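Local coordinates for protein myosin-I heavy chain (Dictyostelium discoideum, PDB 5EJS) that works as an actin-based motor with ATPase activity in the early steps of phagocytosis and adhesion, this chain being a MyTH4-FERM portion of its tail, at residues K421-I426 / F434-K439; Q448-V453 / I462-L467. The protein carries 3 engineered substitutions. One frame throughout, in Å; residues are numbered along the deposited sequence.

Interaction 1. Residues K421-I426 / F434-K439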
ATOM      1  N   LYS A 421      37.865 -14.395  -5.242  1.00 83.90           N
ATOM      2  CA  LYS A 421      36.712 -13.545  -4.929  1.00 79.41           C
ATOM      3  C   LYS A 421      35.547 -14.160  -5.733  1.00 78.49           C
ATOM      4  O   LYS A 421      35.540 -14.088  -6.969  1.00 79.50           O
ATOM      5  CB  LYS A 421      36.982 -12.085  -5.322  1.00 79.99           C
ATOM      6  CG  LYS A 421      36.975 -11.121  -4.157  1.00 85.12           C
ATOM      7  CD  LYS A 421      37.275  -9.697  -4.615  1.00 87.62           C
ATOM      8  CE  LYS A 421      37.885  -8.829  -3.548  1.00 90.41           C
ATOM      9  NZ  LYS A 421      39.339  -9.084  -3.386  1.00102.37           N
ATOM     10  N   ALA A 422      34.629 -14.865  -5.040  1.00 68.43           N
ATOM     11  CA  ALA A 422      33.511 -15.579  -5.671  1.00 63.40           C
ATOM     12  C   ALA A 422      32.130 -15.219  -5.102  1.00 60.17           C
ATOM     13  O   ALA A 422      32.008 -14.391  -4.196  1.00 57.50           O
ATOM     14  CB  ALA A 422      33.748 -17.080  -5.587  1.00 64.62           C
ATOM     15  N   TRP A 423      31.086 -15.827  -5.674  1.00 55.99           N
ATOM     16  CA  TRP A 423      29.702 -15.652  -5.227  1.00 55.30           C
ATOM     17  C   TRP A 423      29.173 -16.938  -4.657  1.00 55.68           C
ATOM     18  O   TRP A 423      29.181 -17.959  -5.346  1.00 53.54           O
ATOM     19  CB  TRP A 423      28.763 -15.254  -6.386  1.00 53.82           C
ATOM     20  CG  TRP A 423      28.903 -13.863  -6.897  1.00 55.31           C
ATOM     21  CD1 TRP A 423      29.471 -12.801  -6.259  1.00 58.46           C
ATOM     22  CD2 TRP A 423      28.405 -13.365  -8.144  1.00 55.24           C
ATOM     23  NE1 TRP A 423      29.387 -11.678  -7.042  1.00 58.02           N
ATOM     24  CE2 TRP A 423      28.719 -11.990  -8.201  1.00 59.26           C
ATOM     25  CE3 TRP A 423      27.714 -13.949  -9.228  1.00 56.15           C
ATOM     26  CZ2 TRP A 423      28.364 -11.189  -9.291  1.00 57.78           C
ATOM     27  CZ3 TRP A 423      27.348 -13.147 -10.298  1.00 56.71           C
ATOM     28  CH2 TRP A 423      27.675 -11.788 -10.323  1.00 57.10           C
ATOM     29  N   LEU A 424      28.687 -16.882  -3.411  1.00 51.77           N
ATOM     30  CA  LEU A 424      27.996 -17.996  -2.785  1.00 50.84           C
ATOM     31  C   LEU A 424      26.522 -17.804  -3.193  1.00 53.60           C
ATOM     32  O   LEU A 424      25.945 -16.742  -2.948  1.00 51.90           O
ATOM     33  CB  LEU A 424      28.136 -17.936  -1.256  1.00 50.72           C
ATOM     34  CG  LEU A 424      27.363 -18.986  -0.476  1.00 54.50           C
ATOM     35  CD1 LEU A 424      28.053 -20.334  -0.535  1.00 56.65           C
ATOM     36  CD2 LEU A 424      27.189 -18.549   0.945  1.00 55.12           C
ATOM     37  N   ALA A 425      25.933 -18.802  -3.837  1.00 50.17           N
ATOM     38  CA  ALA A 425      24.549 -18.752  -4.273  1.00 46.88           C
ATOM     39  C   ALA A 425      23.730 -19.809  -3.531  1.00 49.15           C
ATOM     40  O   ALA A 425      24.117 -20.963  -3.506  1.00 52.10           O
ATOM     41  CB  ALA A 425      24.483 -18.983  -5.787  1.00 47.24           C
ATOM     42  N   ILE A 426      22.606 -19.431  -2.928  1.00 43.45           N
ATOM     43  CA  ILE A 426      21.696 -20.368  -2.255  1.00 42.38           C
ATOM     44  C   ILE A 426      20.323 -20.295  -2.938  1.00 44.40           C
ATOM     45  O   ILE A 426      19.807 -19.224  -3.136  1.00 39.01           O
ATOM     46  CB  ILE A 426      21.619 -20.140  -0.717  1.00 45.32           C
ATOM     47  CG1 ILE A 426      23.041 -20.165  -0.083  1.00 46.96           C
ATOM     48  CG2 ILE A 426      20.698 -21.180  -0.035  1.00 45.86           C
ATOM     49  CD1 ILE A 426      23.143 -19.680   1.352  1.00 42.54           C
ATOM     50  N   PHE A 434      29.732 -19.429  -7.768  1.00 58.43           N
ATOM     51  CA  PHE A 434      29.765 -18.871  -9.117  1.00 58.41           C
ATOM     52  C   PHE A 434      30.941 -17.916  -9.284  1.00 67.05           C
ATOM     53  O   PHE A 434      31.247 -17.127  -8.367  1.00 65.61           O
ATOM     54  CB  PHE A 434      28.468 -18.098  -9.404  1.00 57.70           C
ATOM     55  CG  PHE A 434      27.279 -18.933  -9.780  1.00 58.20           C
ATOM     56  CD1 PHE A 434      26.440 -19.462  -8.798  1.00 60.77           C
ATOM     57  CD2 PHE A 434      26.964 -19.155 -11.115  1.00 59.90           C
ATOM     58  CE1 PHE A 434      25.325 -20.223  -9.145  1.00 60.71           C
ATOM     59  CE2 PHE A 434      25.855 -19.924 -11.463  1.00 62.21           C
ATOM     60  CZ  PHE A 434      25.045 -20.451 -10.472  1.00 60.45           C
ATOM     61  N   ASP A 435      31.572 -17.954 -10.482  1.00 66.94           N
ATOM     62  CA  ASP A 435      32.645 -17.031 -10.843  1.00 68.37           C
ATOM     63  C   ASP A 435      31.944 -15.690 -11.179  1.00 74.51           C
ATOM     64  O   ASP A 435      31.106 -15.686 -12.082  1.00 74.56           O
ATOM     65  CB  ASP A 435      33.398 -17.563 -12.068  1.00 70.94           C
ATOM     66  CG  ASP A 435      34.662 -16.794 -12.420  1.00 83.05           C
ATOM     67  OD1 ASP A 435      34.560 -15.582 -12.712  1.00 83.03           O
ATOM     68  OD2 ASP A 435      35.744 -17.417 -12.458  1.00 89.45           O
ATOM     69  N   PRO A 436      32.219 -14.563 -10.484  1.00 71.69           N
ATOM     70  CA  PRO A 436      31.494 -13.315 -10.808  1.00 72.20           C
ATOM     71  C   PRO A 436      31.753 -12.718 -12.194  1.00 82.67           C
ATOM     72  O   PRO A 436      30.966 -11.867 -12.633  1.00 81.44           O
ATOM     73  CB  PRO A 436      31.962 -12.333  -9.727  1.00 73.79           C
ATOM     74  CG  PRO A 436      32.603 -13.163  -8.676  1.00 77.95           C
ATOM     75  CD  PRO A 436      33.160 -14.366  -9.364  1.00 73.76           C
ATOM     76  N   HIS A 437      32.881 -13.097 -12.840  1.00 85.56           N
ATOM     77  CA  HIS A 437      33.291 -12.612 -14.162  1.00 87.93           C
ATOM     78  C   HIS A 437      32.563 -13.361 -15.287  1.00 87.39           C
ATOM     79  O   HIS A 437      31.836 -12.734 -16.060  1.00 86.84           O
ATOM     80  CB  HIS A 437      34.826 -12.710 -14.306  1.00 92.66           C
ATOM     81  CG  HIS A 437      35.429 -11.862 -15.380  1.00 98.48           C
ATOM     82  ND1 HIS A 437      36.295 -12.407 -16.326  1.00102.34           N
ATOM     83  CD2 HIS A 437      35.323 -10.530 -15.593  1.00100.99           C
ATOM     84  CE1 HIS A 437      36.668 -11.394 -17.090  1.00102.58           C
ATOM     85  NE2 HIS A 437      36.117 -10.244 -16.689  1.00102.10           N
ATOM     86  N   THR A 438      32.727 -14.696 -15.347  1.00 81.06           N
ATOM     87  CA  THR A 438      32.108 -15.567 -16.355  1.00 79.87           C
ATOM     88  C   THR A 438      30.650 -15.922 -16.064  1.00 80.51           C
ATOM     89  O   THR A 438      29.955 -16.362 -16.985  1.00 80.68           O
ATOM     90  CB  THR A 438      32.907 -16.868 -16.503  1.00 85.71           C
ATOM     91  OG1 THR A 438      32.870 -17.574 -15.268  1.00 83.48           O
ATOM     92  CG2 THR A 438      34.351 -16.629 -16.942  1.00 85.13           C
ATOM     93  N   LYS A 439      30.223 -15.821 -14.773  1.00 73.92           N
ATOM     94  CA  LYS A 439      28.887 -16.170 -14.240  1.00 71.07           C
ATOM     95  C   LYS A 439      28.631 -17.678 -14.379  1.00 74.57           C
ATOM     96  O   LYS A 439      27.484 -18.131 -14.450  1.00 73.45           O
ATOM     97  CB  LYS A 439      27.758 -15.282 -14.826  1.00 70.87           C
ATOM     98  CG  LYS A 439      28.039 -13.809 -14.595  1.00 76.10           C
ATOM     99  CD  LYS A 439      26.861 -12.918 -14.588  1.00 85.94           C
ATOM    100  CE  LYS A 439      27.411 -11.535 -14.801  1.00 91.30           C
ATOM    101  NZ  LYS A 439      26.647 -10.513 -14.055  1.00100.92           N
TER
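Trp-423 and Phe-434 face each other as an antiparallel hydrogen-bonded pair, and the indole of Trp-423 then reaches along the chain to lie against Pro-436. The backbone bonds are reciprocal: Trp-423 N donates to Phe-434 O at 3.0 Å, and Phe-434 N returns a bond to Trp-423 O at 2.9 Å. From this rung the tryptophan can be followed outward. Its CB meets CB of Phe-434 at 4.2 Å on the sheet face that both share. With CG anti to the carbonyl carbon (chi1 -73°), the indole is carried over the proline beyond the end of the strand. CD1 lies 4.0 Å from Pro-436 CG, and further along CE2 comes to 3.6 Å from Pro-436 CB, which sits over one face of the indole, toward its rim. Pro-436 CA stands above the six-membered ring, 3.9 Å from its centroid and only 3° off the normal, a CH-pi contact. At the far corner CH2 meets Lys-439 NZ, 4.1 Å away at the ring edge, near its plane; the ammonium group bonds instead to the backbone oxygen of Gly-320.

Next to this pair, Ala-425 CB packs on Phe-434 CD1 at 3.6 Å, while Leu-405 touches both aromatic side chains. The turn that presents the proline is fixed from within: Asp-435 OD1 accepts the backbone N-H of His-437 through its anti lone pair, an Asx turn, and Asp-435 O accepts from Lys-439 N. Thr-438 O is bonded to Asn-324, so the same turn also meets the chain around residues 320-324. Strands 421-426 and 430-434 are neighbours in a four-stranded antiparallel sheet, part of the PH/PTB-like lobe of the FERM domain.

Interaction 2. Residues Q448-V453 / I462-L467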
ATOM      1  N   GLN A 448      20.721 -32.265   0.332  1.00 75.19           N
ATOM      2  CA  GLN A 448      20.831 -33.693   0.662  1.00 78.12           C
ATOM      3  C   GLN A 448      22.286 -34.083   0.931  1.00 84.32           C
ATOM      4  O   GLN A 448      22.573 -34.841   1.863  1.00 87.28           O
ATOM      5  CB  GLN A 448      20.283 -34.583  -0.493  1.00 79.76           C
ATOM      6  CG  GLN A 448      18.776 -34.464  -0.769  1.00102.95           C
ATOM      7  CD  GLN A 448      18.309 -33.063  -1.150  1.00118.20           C
ATOM      8  OE1 GLN A 448      18.802 -32.425  -2.095  1.00111.21           O
ATOM      9  NE2 GLN A 448      17.388 -32.531  -0.363  1.00105.52           N
ATOM     10  N   SER A 449      23.198 -33.559   0.099  1.00 77.34           N
ATOM     11  CA  SER A 449      24.626 -33.832   0.139  1.00 76.98           C
ATOM     12  C   SER A 449      25.423 -32.979   1.152  1.00 82.12           C
ATOM     13  O   SER A 449      26.647 -33.124   1.243  1.00 84.02           O
ATOM     14  CB  SER A 449      25.208 -33.720  -1.262  1.00 77.00           C
ATOM     15  OG  SER A 449      25.295 -32.382  -1.696  1.00 77.48           O
ATOM     16  N   ILE A 450      24.723 -32.132   1.938  1.00 77.71           N
ATOM     17  CA  ILE A 450      25.324 -31.326   3.002  1.00 77.16           C
ATOM     18  C   ILE A 450      24.785 -31.864   4.327  1.00 84.77           C
ATOM     19  O   ILE A 450      23.585 -31.747   4.601  1.00 83.96           O
ATOM     20  CB  ILE A 450      25.110 -29.780   2.833  1.00 76.29           C
ATOM     21  CG1 ILE A 450      25.747 -29.271   1.542  1.00 74.98           C
ATOM     22  CG2 ILE A 450      25.662 -28.998   4.029  1.00 75.19           C
ATOM     23  CD1 ILE A 450      25.066 -28.028   0.975  1.00 77.37           C
ATOM     24  N   SER A 451      25.672 -32.483   5.121  1.00 84.93           N
ATOM     25  CA  SER A 451      25.345 -33.060   6.425  1.00 87.37           C
ATOM     26  C   SER A 451      25.164 -31.993   7.499  1.00 91.79           C
ATOM     27  O   SER A 451      24.292 -32.139   8.363  1.00 92.20           O
ATOM     28  CB  SER A 451      26.392 -34.093   6.845  1.00 93.95           C
ATOM     29  OG  SER A 451      27.723 -33.615   6.742  1.00101.48           O
ATOM     30  N   ASN A 452      25.982 -30.923   7.444  1.00 87.71           N
ATOM     31  CA  ASN A 452      25.912 -29.838   8.419  1.00 86.86           C
ATOM     32  C   ASN A 452      26.578 -28.569   7.927  1.00 87.89           C
ATOM     33  O   ASN A 452      27.386 -28.614   7.004  1.00 86.75           O
ATOM     34  CB  ASN A 452      26.546 -30.278   9.751  1.00 93.36           C
ATOM     35  CG  ASN A 452      25.712 -29.895  10.942  1.00135.28           C
ATOM     36  OD1 ASN A 452      24.600 -30.402  11.147  1.00136.73           O
ATOM     37  ND2 ASN A 452      26.214 -28.946  11.727  1.00127.62           N
ATOM     38  N   VAL A 453      26.223 -27.429   8.544  1.00 83.35           N
ATOM     39  CA  VAL A 453      26.801 -26.109   8.267  1.00 81.63           C
ATOM     40  C   VAL A 453      27.286 -25.490   9.576  1.00 88.92           C
ATOM     41  O   VAL A 453      26.742 -25.797  10.642  1.00 91.39           O
ATOM     42  CB  VAL A 453      25.895 -25.129   7.460  1.00 81.16           C
ATOM     43  CG1 VAL A 453      25.537 -25.694   6.088  1.00 79.54           C
ATOM     44  CG2 VAL A 453      24.645 -24.728   8.240  1.00 79.79           C
ATOM     45  N   ILE A 462      30.440 -25.681   4.936  1.00 80.31           N
ATOM     46  CA  ILE A 462      29.508 -26.765   4.627  1.00 81.09           C
ATOM     47  C   ILE A 462      30.211 -28.109   4.753  1.00 90.89           C
ATOM     48  O   ILE A 462      31.321 -28.267   4.232  1.00 92.27           O
ATOM     49  CB  ILE A 462      28.766 -26.615   3.254  1.00 81.14           C
ATOM     50  CG1 ILE A 462      29.730 -26.587   2.049  1.00 81.45           C
ATOM     51  CG2 ILE A 462      27.823 -25.415   3.248  1.00 76.41           C
ATOM     52  CD1 ILE A 462      29.053 -26.832   0.732  1.00 87.09           C
ATOM     53  N   MET A 463      29.584 -29.070   5.451  1.00 90.57           N
ATOM     54  CA  MET A 463      30.142 -30.413   5.600  1.00 94.14           C
ATOM     55  C   MET A 463      29.490 -31.334   4.570  1.00 99.12           C
ATOM     56  O   MET A 463      28.282 -31.558   4.609  1.00 97.89           O
ATOM     57  CB  MET A 463      30.025 -30.927   7.042  1.00 98.68           C
ATOM     58  CG  MET A 463      31.179 -30.489   7.922  1.00104.45           C
ATOM     59  SD  MET A 463      31.345 -28.701   8.186  1.00107.55           S
ATOM     60  CE  MET A 463      29.993 -28.400   9.377  1.00103.57           C
ATOM     61  N   THR A 464      30.265 -31.743   3.569  1.00 97.64           N
ATOM     62  CA  THR A 464      29.823 -32.601   2.462  1.00 98.73           C
ATOM     63  C   THR A 464      30.446 -34.025   2.574  1.00108.11           C
ATOM     64  O   THR A 464      30.704 -34.489   3.681  1.00110.64           O
ATOM     65  CB  THR A 464      30.242 -31.936   1.150  1.00111.12           C
ATOM     66  OG1 THR A 464      31.676 -31.808   1.117  1.00114.78           O
ATOM     67  CG2 THR A 464      29.573 -30.565   0.951  1.00108.57           C
ATOM     68  N   GLY A 465      30.751 -34.656   1.429  1.00105.44           N
ATOM     69  CA  GLY A 465      31.406 -35.962   1.283  1.00107.86           C
ATOM     70  C   GLY A 465      30.983 -37.131   2.160  1.00114.52           C
ATOM     71  O   GLY A 465      29.788 -37.417   2.288  1.00113.53           O
ATOM     72  N   ASN A 466      31.996 -37.859   2.719  1.00114.15           N
ATOM     73  CA  ASN A 466      31.874 -39.009   3.635  1.00116.18           C
ATOM     74  C   ASN A 466      31.226 -38.547   4.961  1.00118.68           C
ATOM     75  O   ASN A 466      31.786 -37.699   5.648  1.00117.67           O
ATOM     76  CB  ASN A 466      33.263 -39.609   3.891  1.00119.14           C
ATOM     77  CG  ASN A 466      33.254 -40.918   4.640  1.00138.00           C
ATOM     78  OD1 ASN A 466      33.027 -40.973   5.840  1.00133.24           O
ATOM     79  ND2 ASN A 466      33.548 -42.010   3.965  1.00126.28           N
ATOM     80  N   LEU A 467      30.045 -39.100   5.295  1.00114.45           N
ATOM     81  CA  LEU A 467      29.181 -38.751   6.442  1.00113.06           C
ATOM     82  C   LEU A 467      29.867 -38.753   7.812  1.00117.34           C
ATOM     83  O   LEU A 467      29.631 -37.857   8.634  1.00115.75           O
ATOM     84  CB  LEU A 467      27.943 -39.662   6.468  1.00113.40           C
ATOM     85  CG  LEU A 467      26.900 -39.396   5.382  1.00114.56           C
ATOM     86  CD1 LEU A 467      27.232 -40.109   4.115  1.00115.23           C
ATOM     87  CD2 LEU A 467      25.602 -39.916   5.783  1.00115.92           C
TER
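Segments 448-453 and 462-467 run roughly antiparallel, their touching parts 146° apart, with Val-453 opposite Ile-462 as a non-hydrogen-bonded pair. They form the open end of the beta hairpin of strands 452-455 and 459-463, within the PH/PTB-like lobe of the FERM domain. Met-463 takes the backbone bonds on its side: its N donates to Asn-452 O at 2.7 Å, whereas its O accepts from Ser-451 N at 2.8 Å.

On the inner side, Val-453 CG1 touches Ile-462 CG2 at 3.7 Å. Ile-450 adds to the same apolar patch through both branches. With chi1 at -61°, CG2 lies anti to the backbone N and meets Ile-462 CB at 4.0 Å, and CG1 approaches Thr-464 CG2 at 4.1 Å. Trp-445 of the adjoining sheet touches Ile-450, Ile-462 and Thr-464, and Tyr-487 of helix 480-491 packs on Ile-450 and Val-453. With an alanine at Ile-450, the Thr-464 methyl would probably lose its apolar contact with CG1 and Ile-462 part of its packing, opening a gap beside Trp-445 and Tyr-487. The Thr-464 hydroxyl bonds to Ile-471 O, just ahead of strand 472-476.

The other side is the more solvent-facing one. There the Met-463 chain, bent at both chi2 and chi3, curls back along the partner backbone and sets its CE 3.9 Å from Asn-452 CB. Ser-451 grips the carbonyl of Met-463 a second time: while its N-H comes in nearly along the C=O axis, OG donates to Met-463 O at 3.0 Å from above the carbonyl plane, 68° out of it.

Both contacts belong to the same PH/PTB-like lobe: interaction 1 joins strand 421-426 to the loop after strand 430-434 of the four-stranded sheet, interaction 2 the base of a hairpin in the three-stranded one. Their centres are about 21 Å apart and nearest atoms about 6 Å apart, without touching. Each is partly buried. Helix 480-491 packs on Ile-450 and Val-453 of interaction 2, and on Leu-424 and Ile-426, on strand 421-426 but outside the contact proper of interaction 1. The chemistry differs: 421-426/434-439 rests on an indole whose face lies against a proline (CH-pi), whereas 448-453/462-467 combines branched aliphatic packing with a doubly gripped carbonyl at the open end of the hairpin.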